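PDB 1ZX5: mannosephosphate isomerase, putative, which probably catalyses the zinc-dependent interconversion of D-mannose 6-phosphate and D-fructose 6-phosphate, as a member of the type 1 mannose-6-phosphate isomerase family. Local coordinates for residues A[2-7]-A[69-74]; A[6-11]-A[276-281]; A[74-79]-A[246-251]; A[83-88]-A[294-299]. All blocks are in the same frame, centred on the assembly; numbering follows the deposited sequence.

Contact 1 (A[2-7]-A[69-74]); sequences MELPSF and RDELLG
Glu71, near the C-terminal end of helix 61-73, holds the N-terminal tail by its backbone: one carboxylate receives the N-H groups of two successive residues. Glu3 N donates to Glu71 OE1 at 3.0 Å, and Leu4 N to Glu71 OE2 at 2.9 Å in the straighter bond (161°). Both oxygens are met on their syn sides, the donors standing somewhat out of the carboxylate plane. Glu71 OE2 also bonds Ser280 OG. With CG anti to the backbone N (chi1 -168°) and the chain extended beyond it, the glutamate carries its charge well clear of the helix, a reach that suits the residue type. Packing is close here, for Leu4 CB lies 3.4 Å from Glu71 OE2. Farther along Leu4, CD1 meets Leu72 CD2 at 4.0 Å, the two side chains crossing at about a right angle. Replacing Glu71 with an alanine would probably leave the N-H groups of Glu3 and Leu4, and the hydroxyl of Ser280, without their shared carboxylate and the tail less firmly held. The other side is looser: Met2, a selenomethionine, is exposed and poorly ordered, and a water 2.7 Å from Glu71 OE1 reaches Glu3 OE2 only weakly. Leu4 rests on Leu64 and His68 of the same helix and on Pro278, so the tail lies between helix 61-73 and the turn following strand 274-277.

Contact 2 (A[6-11]-A[276-281]); sequences SFIFQA and LVPAST
Ile8 and Leu276 form the apolar centre of a single antiparallel bridge, through which the N-terminal segment adds itself to strand 274-277, an edge strand of a sheet in the cupin fold. Ile8 CB and Leu276 CB lie 4.1 Å apart. A beta-branched residue suits the extended backbone here. Ile8 has CG1 anti to its carbonyl carbon (chi1 -64°), and from there CD1 reaches Pro278 CG at 3.8 Å, the two side chains crossing obliquely. Phe7, whose side chain points away from 276-281, still lies alongside Val277: the valine CG2 stands at the edge of the ring, 4.1 Å from CD1. One face of that ring is covered by its own neighbour, with Ser6 CB above the centre. Phe284 meets the Phe7 ring edge-to-face and Val52 of strand 51-54 touches Ile8, helping to bury both.

The backbone bonds come next. Ile8 and Leu276 are a hydrogen-bonded pair, with Ile8 N to Leu276 O and Leu276 N to Ile8 O both 2.8 Å, the latter nearly straight at 176°. Ser6 O continues the join more weakly, receiving a CA-H contact from Val277 CA at 3.3 Å. Pro278 has no N-H to offer and begins a type I turn, which brings Thr281 round to the serine. At this outer, polar edge Ser6 OG, also bonded by Lys264 N, lies 2.7 Å from Thr281 OG1 in a short hydroxyl-hydroxyl bond.

Contact 3 (A[74-79]-A[246-251]); sequences GRAAEK and GGVMNI
Arg75 N donates to Gly247 O almost straight, at 2.9 Å and 175°, where a type I turn running from Gly74 to Ala77 meets a loop in which Gly246 and Gly247 both have positive phi. Gly74 also has positive phi as the chain leaves helix 61-73, and glycine suits this place doubly: a CB there would come within 2.2 Å of Gly247 O, whereas the bare CA sits 3.5 Å from that oxygen in a CA-H...O contact. The arginine side chain then follows the loop back by one residue. Its bend at chi3 (-57°) turns the guanidinium side-on to Gly246 O, which NE meets at 2.9 Å and NH2 at 2.7 Å. Two N-H groups thus grip a single carbonyl oxygen lying close to the guanidinium plane, a pairing that fixes the rotation of the group. In the fold, this joins the turn after helix 61-73 to the loop leading into strand 250-256 of the C-terminal cupin sheet. Val248 supplies the apolar part. Its CG1 lies over one face of the Arg75 guanidinium and also touches Ala76 CB at 4.1 Å, where the small alanine lets the turn approach closely. Ala76 rests in addition on Leu298 of strand 291-298, and the arginine side chain on Val300, while Thr245 OG1 bonds Gly247 N from within the loop.

Contact 4 (A[83-88]-A[294-299]); sequences FPILVR and VRIYLK
Ile296 N probably donates a hydrogen bond to Ile251 O, tying strand 291-298 to its sheet neighbour while the isoleucine side chain turns toward Val87 and Ile85. Between the two segments themselves the contact is wholly apolar. Val87 and Ile296 reach toward each other tip to tip, CG1 of the valine meeting CD1 of the isoleucine at 3.8 Å. Ile85 holds its CG1 in the crowded position between backbone N and carbonyl carbon (chi1 60°), which divides its two branches: CD1 touches Ile296 CG2 at 4.0 Å, and CG2 touches Leu298 CD2 at the same distance. Both methyls of Leu298 straddle one corner of the proline ring, CD2 lying 3.7 Å from Pro84 CG and CD1 almost as near, the side chains crossing at about a right angle. Branched aliphatic residues suit the place, since they fill the layer between two sheets without bringing in polar groups to satisfy. Met249 and Leu73 close the layer near Ile85 and Pro84. The strand axes run 10.0 Å apart at 167°, nearly antiparallel, a spacing and alignment characteristic of two beta sheets packed face to face, here one from the N-terminal catalytic cupin region and one from the C-terminal cupin domain.

The four contacts tie the first ninety residues together and fasten them to the last fifty-five. Contact 1 pairs the tail with helix 61-73, and contact 2 begins from that same tail, their centres 7 Å apart and sharing Ser6 and Phe7. Contact 3 follows at Gly74, where contact 1 ends. Contacts 2, 3 and 4 all reach the five-stranded sheet, through strands 274-277, 250-256 and 291-298; 250-256 lies between the other two. The centres of contacts 3 and 4 are about 10 Å apart, and their segments alternate along the chain. The helix and strand 85-92 fix the N-terminal part against the C-terminal cupin sheet, and none of these segments contains a residue of the observed sugar pocket.

Contact 1 (A[2-7]-A[69-74])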
loop_
_atom_site.group_PDB
_atom_site.type_symbol
_atom_site.label_atom_id
_atom_site.label_comp_id
_atom_site.label_asym_id
_atom_site.label_seq_id
_atom_site.Cartn_x
_atom_site.Cartn_y
_atom_site.Cartn_z
HETATM N N MSE A 2 -15.661 -22.748 4.023
HETATM C CA MSE A 2 -14.229 -23.067 3.915
HETATM C C MSE A 2 -13.878 -23.804 2.607
HETATM O O MSE A 2 -13.314 -24.897 2.612
HETATM C CB MSE A 2 -13.704 -23.785 5.168
HETATM C CG MSE A 2 -14.586 -24.900 5.695
HETATM SE SE MSE A 2 -14.296 -25.219 7.620
HETATM C CE MSE A 2 -15.495 -23.731 8.381
ATOM N N GLU A 3 -14.219 -23.157 1.493
ATOM C CA GLU A 3 -13.948 -23.644 0.135
ATOM C C GLU A 3 -12.540 -23.276 -0.360
ATOM O O GLU A 3 -12.006 -23.919 -1.269
ATOM C CB GLU A 3 -14.963 -23.045 -0.852
ATOM C CG GLU A 3 -16.437 -23.327 -0.548
ATOM C CD GLU A 3 -17.379 -22.412 -1.333
ATOM O OE1 GLU A 3 -17.164 -22.224 -2.558
ATOM O OE2 GLU A 3 -18.337 -21.875 -0.726
ATOM N N LEU A 4 -11.952 -22.235 0.224
ATOM C CA LEU A 4 -10.702 -21.687 -0.290
ATOM C C LEU A 4 -9.469 -22.291 0.379
ATOM O O LEU A 4 -9.510 -22.629 1.564
ATOM C CB LEU A 4 -10.694 -20.160 -0.165
ATOM C CG LEU A 4 -11.773 -19.386 -0.929
ATOM C CD1 LEU A 4 -11.736 -17.913 -0.545
ATOM C CD2 LEU A 4 -11.642 -19.566 -2.448
ATOM N N PRO A 5 -8.358 -22.415 -0.378
ATOM C CA PRO A 5 -7.112 -22.878 0.231
ATOM C C PRO A 5 -6.548 -21.808 1.158
ATOM O O PRO A 5 -7.059 -20.688 1.184
ATOM C CB PRO A 5 -6.192 -23.090 -0.973
ATOM C CG PRO A 5 -6.717 -22.175 -2.012
ATOM C CD PRO A 5 -8.196 -22.119 -1.813
ATOM N N SER A 6 -5.516 -22.161 1.918
ATOM C CA SER A 6 -4.856 -21.225 2.821
ATOM C C SER A 6 -4.110 -20.104 2.093
ATOM O O SER A 6 -4.044 -18.983 2.587
ATOM C CB SER A 6 -3.875 -21.966 3.729
ATOM O OG SER A 6 -4.547 -22.624 4.772
ATOM N N PHE A 7 -3.536 -20.424 0.937
ATOM C CA PHE A 7 -2.619 -19.535 0.256
ATOM C C PHE A 7 -2.996 -19.356 -1.209
ATOM O O PHE A 7 -2.964 -20.311 -1.993
ATOM C CB PHE A 7 -1.176 -20.050 0.385
ATOM C CG PHE A 7 -0.798 -20.469 1.787
ATOM C CD1 PHE A 7 -0.798 -19.546 2.834
ATOM C CD2 PHE A 7 -0.450 -21.785 2.057
ATOM C CE1 PHE A 7 -0.458 -19.937 4.132
ATOM C CE2 PHE A 7 -0.105 -22.183 3.346
ATOM C CZ PHE A 7 -0.106 -21.251 4.384
ATOM N N ARG A 69 -16.640 -13.506 -0.697
ATOM C CA ARG A 69 -16.522 -12.349 0.167
ATOM C C ARG A 69 -16.542 -12.644 1.675
ATOM O O ARG A 69 -15.653 -12.188 2.391
ATOM C CB ARG A 69 -17.628 -11.381 -0.214
ATOM C CG ARG A 69 -17.938 -10.371 0.806
ATOM C CD ARG A 69 -19.321 -9.818 0.562
ATOM N NE ARG A 69 -19.802 -9.207 1.787
ATOM C CZ ARG A 69 -19.275 -8.115 2.317
ATOM N NH1 ARG A 69 -18.258 -7.512 1.716
ATOM N NH2 ARG A 69 -19.769 -7.620 3.440
ATOM N N ASP A 70 -17.546 -13.393 2.140
ATOM C CA ASP A 70 -17.699 -13.727 3.568
ATOM C C ASP A 70 -16.539 -14.569 4.088
ATOM O O ASP A 70 -15.994 -14.277 5.144
ATOM C CB ASP A 70 -19.028 -14.458 3.845
ATOM C CG ASP A 70 -20.258 -13.585 3.592
ATOM O OD1 ASP A 70 -20.116 -12.359 3.362
ATOM O OD2 ASP A 70 -21.384 -14.132 3.627
ATOM N N GLU A 71 -16.175 -15.608 3.337
ATOM C CA GLU A 71 -15.020 -16.446 3.670
ATOM C C GLU A 71 -13.694 -15.677 3.650
ATOM O O GLU A 71 -12.853 -15.873 4.528
ATOM C CB GLU A 71 -14.922 -17.668 2.751
ATOM C CG GLU A 71 -13.916 -18.690 3.266
ATOM C CD GLU A 71 -13.714 -19.889 2.351
ATOM O OE1 GLU A 71 -14.565 -20.128 1.461
ATOM O OE2 GLU A 71 -12.699 -20.603 2.542
ATOM N N LEU A 72 -13.512 -14.808 2.658
ATOM C CA LEU A 72 -12.306 -13.988 2.587
ATOM C C LEU A 72 -12.183 -13.021 3.761
ATOM O O LEU A 72 -11.115 -12.904 4.362
ATOM C CB LEU A 72 -12.233 -13.201 1.275
ATOM C CG LEU A 72 -11.694 -13.877 0.016
ATOM C CD1 LEU A 72 -11.891 -12.931 -1.164
ATOM C CD2 LEU A 72 -10.226 -14.252 0.169
ATOM N N LEU A 73 -13.276 -12.333 4.081
ATOM C CA LEU A 73 -13.233 -11.256 5.062
ATOM C C LEU A 73 -13.365 -11.734 6.495
ATOM O O LEU A 73 -12.825 -11.099 7.406
ATOM C CB LEU A 73 -14.295 -10.198 4.763
ATOM C CG LEU A 73 -14.149 -9.371 3.481
ATOM C CD1 LEU A 73 -15.396 -8.503 3.294
ATOM C CD2 LEU A 73 -12.880 -8.508 3.466
ATOM N N GLY A 74 -14.082 -12.841 6.692
ATOM C CA GLY A 74 -14.274 -13.409 8.020
ATOM C C GLY A 74 -15.001 -12.451 8.934
ATOM O O GLY A 74 -16.106 -12.002 8.612
HETATM O O HOH W 1 -16.646 -19.000 0.119
#

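Contact 2 (A[6-11]-A[276-281])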
loop_
_atom_site.group_PDB
_atom_site.type_symbol
_atom_site.label_atom_id
_atom_site.label_comp_id
_atom_site.label_asym_id
_atom_site.label_seq_id
_atom_site.Cartn_x
_atom_site.Cartn_y
_atom_site.Cartn_z
ATOM N N SER A 6 -5.516 -22.161 1.918
ATOM C CA SER A 6 -4.856 -21.225 2.821
ATOM C C SER A 6 -4.110 -20.104 2.093
ATOM O O SER A 6 -4.044 -18.983 2.587
ATOM C CB SER A 6 -3.875 -21.966 3.729
ATOM O OG SER A 6 -4.547 -22.624 4.772
ATOM N N PHE A 7 -3.536 -20.424 0.937
ATOM C CA PHE A 7 -2.619 -19.535 0.256
ATOM C C PHE A 7 -2.996 -19.356 -1.209
ATOM O O PHE A 7 -2.964 -20.311 -1.993
ATOM C CB PHE A 7 -1.176 -20.050 0.385
ATOM C CG PHE A 7 -0.798 -20.469 1.787
ATOM C CD1 PHE A 7 -0.798 -19.546 2.834
ATOM C CD2 PHE A 7 -0.450 -21.785 2.057
ATOM C CE1 PHE A 7 -0.458 -19.937 4.132
ATOM C CE2 PHE A 7 -0.105 -22.183 3.346
ATOM C CZ PHE A 7 -0.106 -21.251 4.384
ATOM N N ILE A 8 -3.361 -18.125 -1.557
ATOM C CA ILE A 8 -3.767 -17.776 -2.905
ATOM C C ILE A 8 -2.701 -16.866 -3.504
ATOM O O ILE A 8 -2.262 -15.907 -2.870
ATOM C CB ILE A 8 -5.177 -17.130 -2.922
ATOM C CG1 ILE A 8 -6.222 -18.151 -2.434
ATOM C CG2 ILE A 8 -5.526 -16.564 -4.326
ATOM C CD1 ILE A 8 -7.602 -17.557 -2.109
ATOM N N PHE A 9 -2.274 -17.198 -4.717
ATOM C CA PHE A 9 -1.191 -16.489 -5.384
ATOM C C PHE A 9 -1.727 -15.725 -6.590
ATOM O O PHE A 9 -2.781 -16.073 -7.115
ATOM C CB PHE A 9 -0.094 -17.490 -5.770
ATOM C CG PHE A 9 0.563 -18.118 -4.575
ATOM C CD1 PHE A 9 1.593 -17.460 -3.910
ATOM C CD2 PHE A 9 0.110 -19.341 -4.071
ATOM C CE1 PHE A 9 2.185 -18.017 -2.785
ATOM C CE2 PHE A 9 0.695 -19.902 -2.939
ATOM C CZ PHE A 9 1.733 -19.239 -2.293
ATOM N N GLN A 10 -1.025 -14.675 -7.012
ATOM C CA GLN A 10 -1.361 -14.027 -8.289
ATOM C C GLN A 10 -0.930 -14.923 -9.425
ATOM O O GLN A 10 0.166 -15.472 -9.386
ATOM C CB GLN A 10 -0.683 -12.660 -8.452
ATOM C CG GLN A 10 -1.280 -11.600 -7.574
ATOM C CD GLN A 10 -0.976 -10.188 -8.030
ATOM O OE1 GLN A 10 0.061 -9.895 -8.630
ATOM N NE2 GLN A 10 -1.873 -9.299 -7.716
ATOM N N ALA A 11 -1.794 -15.056 -10.426
ATOM C CA ALA A 11 -1.504 -15.813 -11.647
ATOM C C ALA A 11 -0.505 -15.096 -12.571
ATOM O O ALA A 11 0.299 -15.742 -13.250
ATOM C CB ALA A 11 -2.796 -16.084 -12.391
ATOM N N LEU A 276 -2.194 -14.222 -0.620
ATOM C CA LEU A 276 -3.479 -13.873 -0.017
ATOM C C LEU A 276 -3.990 -15.038 0.847
ATOM O O LEU A 276 -4.132 -16.169 0.367
ATOM C CB LEU A 276 -4.501 -13.516 -1.111
ATOM C CG LEU A 276 -5.984 -13.319 -0.747
ATOM C CD1 LEU A 276 -6.205 -12.033 0.022
ATOM C CD2 LEU A 276 -6.849 -13.305 -2.026
ATOM N N VAL A 277 -4.254 -14.751 2.122
ATOM C CA VAL A 277 -4.713 -15.751 3.068
ATOM C C VAL A 277 -6.153 -15.426 3.468
ATOM O O VAL A 277 -6.394 -14.417 4.134
ATOM C CB VAL A 277 -3.816 -15.797 4.335
ATOM C CG1 VAL A 277 -4.238 -16.955 5.264
ATOM C CG2 VAL A 277 -2.311 -15.874 3.954
ATOM N N PRO A 278 -7.116 -16.265 3.047
ATOM C CA PRO A 278 -8.511 -16.059 3.463
ATOM C C PRO A 278 -8.700 -16.195 4.978
ATOM O O PRO A 278 -7.968 -16.949 5.628
ATOM C CB PRO A 278 -9.284 -17.165 2.718
ATOM C CG PRO A 278 -8.375 -17.593 1.589
ATOM C CD PRO A 278 -6.974 -17.430 2.151
ATOM N N ALA A 279 -9.672 -15.460 5.518
ATOM C CA ALA A 279 -10.046 -15.531 6.941
ATOM C C ALA A 279 -10.382 -16.930 7.434
ATOM O O ALA A 279 -10.262 -17.209 8.630
ATOM C CB ALA A 279 -11.207 -14.608 7.223
ATOM N N SER A 280 -10.808 -17.806 6.527
ATOM C CA SER A 280 -11.120 -19.192 6.884
ATOM C C SER A 280 -9.885 -20.006 7.308
ATOM O O SER A 280 -10.018 -21.129 7.763
ATOM C CB SER A 280 -11.859 -19.897 5.742
ATOM O OG SER A 280 -11.076 -19.923 4.559
ATOM N N THR A 281 -8.689 -19.448 7.144
ATOM C CA THR A 281 -7.489 -20.030 7.731
ATOM C C THR A 281 -7.233 -19.281 9.035
ATOM O O THR A 281 -7.016 -18.075 9.025
ATOM C CB THR A 281 -6.273 -19.975 6.739
ATOM O OG1 THR A 281 -6.460 -20.959 5.718
ATOM C CG2 THR A 281 -4.941 -20.245 7.423
#

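Contact 3 (A[74-79]-A[246-251])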
loop_
_atom_site.group_PDB
_atom_site.type_symbol
_atom_site.label_atom_id
_atom_site.label_comp_id
_atom_site.label_asym_id
_atom_site.label_seq_id
_atom_site.Cartn_x
_atom_site.Cartn_y
_atom_site.Cartn_z
ATOM N N GLY A 74 -14.082 -12.841 6.692
ATOM C CA GLY A 74 -14.274 -13.409 8.020
ATOM C C GLY A 74 -15.001 -12.451 8.934
ATOM O O GLY A 74 -16.106 -12.002 8.612
ATOM N N ARG A 75 -14.370 -12.117 10.059
ATOM C CA ARG A 75 -14.967 -11.219 11.053
ATOM C C ARG A 75 -15.117 -9.778 10.545
ATOM O O ARG A 75 -15.858 -8.985 11.134
ATOM C CB ARG A 75 -14.180 -11.251 12.367
ATOM C CG ARG A 75 -14.184 -12.613 13.058
ATOM C CD ARG A 75 -13.557 -12.577 14.459
ATOM N NE ARG A 75 -12.186 -12.074 14.437
ATOM C CZ ARG A 75 -11.798 -10.887 14.905
ATOM N NH1 ARG A 75 -12.679 -10.056 15.459
ATOM N NH2 ARG A 75 -10.517 -10.530 14.821
ATOM N N ALA A 76 -14.434 -9.459 9.442
ATOM C CA ALA A 76 -14.501 -8.137 8.813
ATOM C C ALA A 76 -15.600 -8.040 7.745
ATOM O O ALA A 76 -15.753 -6.995 7.116
ATOM C CB ALA A 76 -13.142 -7.772 8.208
ATOM N N ALA A 77 -16.358 -9.122 7.551
ATOM C CA ALA A 77 -17.393 -9.177 6.516
ATOM C C ALA A 77 -18.512 -8.159 6.723
ATOM O O ALA A 77 -18.975 -7.558 5.753
ATOM C CB ALA A 77 -17.963 -10.577 6.380
ATOM N N GLU A 78 -18.940 -7.954 7.970
ATOM C CA GLU A 78 -19.980 -6.958 8.244
ATOM C C GLU A 78 -19.471 -5.525 8.059
ATOM O O GLU A 78 -20.192 -4.669 7.531
ATOM C CB GLU A 78 -20.655 -7.160 9.614
ATOM C CG GLU A 78 -19.716 -7.368 10.817
ATOM C CD GLU A 78 -20.378 -8.169 11.953
ATOM O OE1 GLU A 78 -21.552 -7.865 12.310
ATOM O OE2 GLU A 78 -19.723 -9.107 12.488
ATOM N N LYS A 79 -18.220 -5.285 8.449
ATOM C CA LYS A 79 -17.621 -3.952 8.348
ATOM C C LYS A 79 -17.405 -3.471 6.912
ATOM O O LYS A 79 -17.606 -2.296 6.616
ATOM C CB LYS A 79 -16.304 -3.899 9.131
ATOM C CG LYS A 79 -15.606 -2.540 9.104
ATOM C CD LYS A 79 -14.487 -2.499 10.118
ATOM C CE LYS A 79 -13.763 -1.174 10.052
ATOM N NZ LYS A 79 -12.613 -1.147 10.996
ATOM N N GLY A 246 -6.167 -13.802 12.757
ATOM C CA GLY A 246 -7.158 -13.079 13.555
ATOM C C GLY A 246 -8.576 -13.262 13.023
ATOM O O GLY A 246 -9.481 -12.520 13.401
ATOM N N GLY A 247 -8.777 -14.238 12.132
ATOM C CA GLY A 247 -10.100 -14.487 11.556
ATOM C C GLY A 247 -10.560 -13.394 10.603
ATOM O O GLY A 247 -11.752 -13.225 10.378
ATOM N N VAL A 248 -9.600 -12.650 10.059
ATOM C CA VAL A 248 -9.832 -11.688 8.976
ATOM C C VAL A 248 -8.892 -11.998 7.808
ATOM O O VAL A 248 -7.903 -12.724 7.974
ATOM C CB VAL A 248 -9.610 -10.214 9.436
ATOM C CG1 VAL A 248 -10.572 -9.841 10.590
ATOM C CG2 VAL A 248 -8.158 -9.975 9.835
HETATM N N MSE A 249 -9.200 -11.448 6.635
HETATM C CA MSE A 249 -8.311 -11.532 5.481
HETATM C C MSE A 249 -6.914 -10.979 5.803
HETATM O O MSE A 249 -6.784 -9.903 6.412
HETATM C CB MSE A 249 -8.904 -10.750 4.316
HETATM C CG MSE A 249 -8.342 -11.102 2.958
HETATM SE SE MSE A 249 -8.968 -9.808 1.564
HETATM C CE MSE A 249 -7.818 -8.263 2.061
ATOM N N ASN A 250 -5.887 -11.734 5.410
ATOM C CA ASN A 250 -4.503 -11.288 5.479
ATOM C C ASN A 250 -3.870 -11.342 4.081
ATOM O O ASN A 250 -4.308 -12.114 3.209
ATOM C CB ASN A 250 -3.672 -12.155 6.439
ATOM C CG ASN A 250 -3.974 -11.897 7.923
ATOM O OD1 ASN A 250 -5.096 -11.570 8.323
ATOM N ND2 ASN A 250 -2.970 -12.074 8.744
ATOM N N ILE A 251 -2.844 -10.518 3.882
ATOM C CA ILE A 251 -1.955 -10.620 2.732
ATOM C C ILE A 251 -0.541 -10.651 3.298
ATOM O O ILE A 251 -0.210 -9.884 4.197
ATOM C CB ILE A 251 -2.154 -9.446 1.705
ATOM C CG1 ILE A 251 -3.482 -9.612 0.941
ATOM C CG2 ILE A 251 -0.974 -9.357 0.709
ATOM C CD1 ILE A 251 -3.915 -8.392 0.109
#

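Contact 4 (A[83-88]-A[294-299])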
loop_
_atom_site.group_PDB
_atom_site.type_symbol
_atom_site.label_atom_id
_atom_site.label_comp_id
_atom_site.label_asym_id
_atom_site.label_seq_id
_atom_site.Cartn_x
_atom_site.Cartn_y
_atom_site.Cartn_z
ATOM N N PHE A 83 -14.373 -4.390 -1.480
ATOM C CA PHE A 83 -13.020 -4.809 -1.173
ATOM C C PHE A 83 -12.278 -3.638 -0.511
ATOM O O PHE A 83 -12.215 -2.552 -1.075
ATOM C CB PHE A 83 -12.293 -5.333 -2.412
ATOM C CG PHE A 83 -11.039 -6.090 -2.089
ATOM C CD1 PHE A 83 -11.091 -7.451 -1.794
ATOM C CD2 PHE A 83 -9.804 -5.441 -2.067
ATOM C CE1 PHE A 83 -9.937 -8.158 -1.484
ATOM C CE2 PHE A 83 -8.640 -6.136 -1.758
ATOM C CZ PHE A 83 -8.702 -7.504 -1.467
ATOM N N PRO A 84 -11.772 -3.856 0.716
ATOM C CA PRO A 84 -11.358 -2.778 1.615
ATOM C C PRO A 84 -10.013 -2.081 1.358
ATOM O O PRO A 84 -9.823 -0.954 1.822
ATOM C CB PRO A 84 -11.355 -3.463 2.982
ATOM C CG PRO A 84 -11.075 -4.899 2.687
ATOM C CD PRO A 84 -11.645 -5.189 1.341
ATOM N N ILE A 85 -9.100 -2.719 0.631
ATOM C CA ILE A 85 -7.735 -2.208 0.517
ATOM C C ILE A 85 -7.131 -2.347 -0.878
ATOM O O ILE A 85 -7.598 -3.139 -1.710
ATOM C CB ILE A 85 -6.743 -2.878 1.565
ATOM C CG1 ILE A 85 -6.672 -4.405 1.381
ATOM C CG2 ILE A 85 -7.112 -2.507 3.021
ATOM C CD1 ILE A 85 -5.571 -5.109 2.248
ATOM N N LEU A 86 -6.064 -1.583 -1.106
ATOM C CA LEU A 86 -5.222 -1.755 -2.273
ATOM C C LEU A 86 -3.774 -1.820 -1.794
ATOM O O LEU A 86 -3.318 -0.953 -1.035
ATOM C CB LEU A 86 -5.421 -0.598 -3.274
ATOM C CG LEU A 86 -4.480 -0.517 -4.492
ATOM C CD1 LEU A 86 -4.517 -1.781 -5.361
ATOM C CD2 LEU A 86 -4.822 0.689 -5.340
ATOM N N VAL A 87 -3.057 -2.853 -2.231
ATOM C CA VAL A 87 -1.680 -3.061 -1.824
ATOM C C VAL A 87 -0.790 -2.861 -3.035
ATOM O O VAL A 87 -0.999 -3.491 -4.072
ATOM C CB VAL A 87 -1.458 -4.489 -1.214
ATOM C CG1 VAL A 87 -0.022 -4.668 -0.791
ATOM C CG2 VAL A 87 -2.391 -4.722 -0.025
ATOM N N ARG A 88 0.200 -1.981 -2.895
ATOM C CA ARG A 88 1.099 -1.654 -3.981
ATOM C C ARG A 88 2.548 -1.584 -3.532
ATOM O O ARG A 88 2.844 -0.953 -2.519
ATOM C CB ARG A 88 0.735 -0.295 -4.558
ATOM C CG ARG A 88 -0.623 -0.253 -5.195
ATOM C CD ARG A 88 -0.816 1.057 -5.889
ATOM N NE ARG A 88 -1.188 2.126 -4.978
ATOM C CZ ARG A 88 -1.325 3.394 -5.353
ATOM N NH1 ARG A 88 -1.097 3.756 -6.618
ATOM N NH2 ARG A 88 -1.688 4.308 -4.463
ATOM N N VAL A 294 5.990 -9.557 5.690
ATOM C CA VAL A 294 5.068 -8.522 6.099
ATOM C C VAL A 294 3.671 -9.115 6.148
ATOM O O VAL A 294 3.205 -9.704 5.163
ATOM C CB VAL A 294 5.092 -7.311 5.114
ATOM C CG1 VAL A 294 4.182 -6.174 5.630
ATOM C CG2 VAL A 294 6.541 -6.817 4.891
ATOM N N ARG A 295 3.000 -8.966 7.286
ATOM C CA ARG A 295 1.609 -9.375 7.401
ATOM C C ARG A 295 0.704 -8.141 7.319
ATOM O O ARG A 295 0.819 -7.229 8.130
ATOM C CB ARG A 295 1.372 -10.121 8.713
ATOM C CG ARG A 295 0.016 -10.785 8.784
ATOM C CD ARG A 295 -0.216 -11.504 10.111
ATOM N NE ARG A 295 -0.362 -10.587 11.235
ATOM C CZ ARG A 295 -1.519 -10.197 11.765
ATOM N NH1 ARG A 295 -1.511 -9.360 12.802
ATOM N NH2 ARG A 295 -2.680 -10.644 11.291
ATOM N N ILE A 296 -0.189 -8.134 6.337
ATOM C CA ILE A 296 -1.145 -7.059 6.144
ATOM C C ILE A 296 -2.500 -7.607 6.585
ATOM O O ILE A 296 -2.884 -8.700 6.205
ATOM C CB ILE A 296 -1.156 -6.577 4.647
ATOM C CG1 ILE A 296 0.258 -6.166 4.215
ATOM C CG2 ILE A 296 -2.180 -5.444 4.424
ATOM C CD1 ILE A 296 0.484 -6.117 2.683
ATOM N N TYR A 297 -3.213 -6.866 7.415
ATOM C CA TYR A 297 -4.437 -7.391 8.002
ATOM C C TYR A 297 -5.510 -6.314 8.064
ATOM O O TYR A 297 -5.212 -5.118 8.099
ATOM C CB TYR A 297 -4.168 -7.964 9.415
ATOM C CG TYR A 297 -3.472 -6.985 10.323
ATOM C CD1 TYR A 297 -4.209 -6.096 11.115
ATOM C CD2 TYR A 297 -2.073 -6.919 10.373
ATOM C CE1 TYR A 297 -3.590 -5.180 11.938
ATOM C CE2 TYR A 297 -1.433 -6.004 11.205
ATOM C CZ TYR A 297 -2.199 -5.133 11.981
ATOM O OH TYR A 297 -1.587 -4.213 12.815
ATOM N N LEU A 298 -6.762 -6.759 8.077
ATOM C CA LEU A 298 -7.899 -5.870 8.265
ATOM C C LEU A 298 -8.142 -5.698 9.759
ATOM O O LEU A 298 -7.807 -6.573 10.559
ATOM C CB LEU A 298 -9.134 -6.432 7.564
ATOM C CG LEU A 298 -8.982 -6.765 6.077
ATOM C CD1 LEU A 298 -10.311 -7.279 5.524
ATOM C CD2 LEU A 298 -8.458 -5.560 5.258
ATOM N N LYS A 299 -8.686 -4.550 10.132
ATOM C CA LYS A 299 -9.027 -4.282 11.513
ATOM C C LYS A 299 -10.539 -4.146 11.644
ATOM O O LYS A 299 -11.197 -3.476 10.840
ATOM C CB LYS A 299 -8.329 -3.020 12.007
ATOM C CG LYS A 299 -6.858 -3.213 12.295
ATOM C CD LYS A 299 -6.193 -1.889 12.594
ATOM C CE LYS A 299 -6.584 -1.367 13.974
ATOM N NZ LYS A 299 -6.138 0.039 14.158
#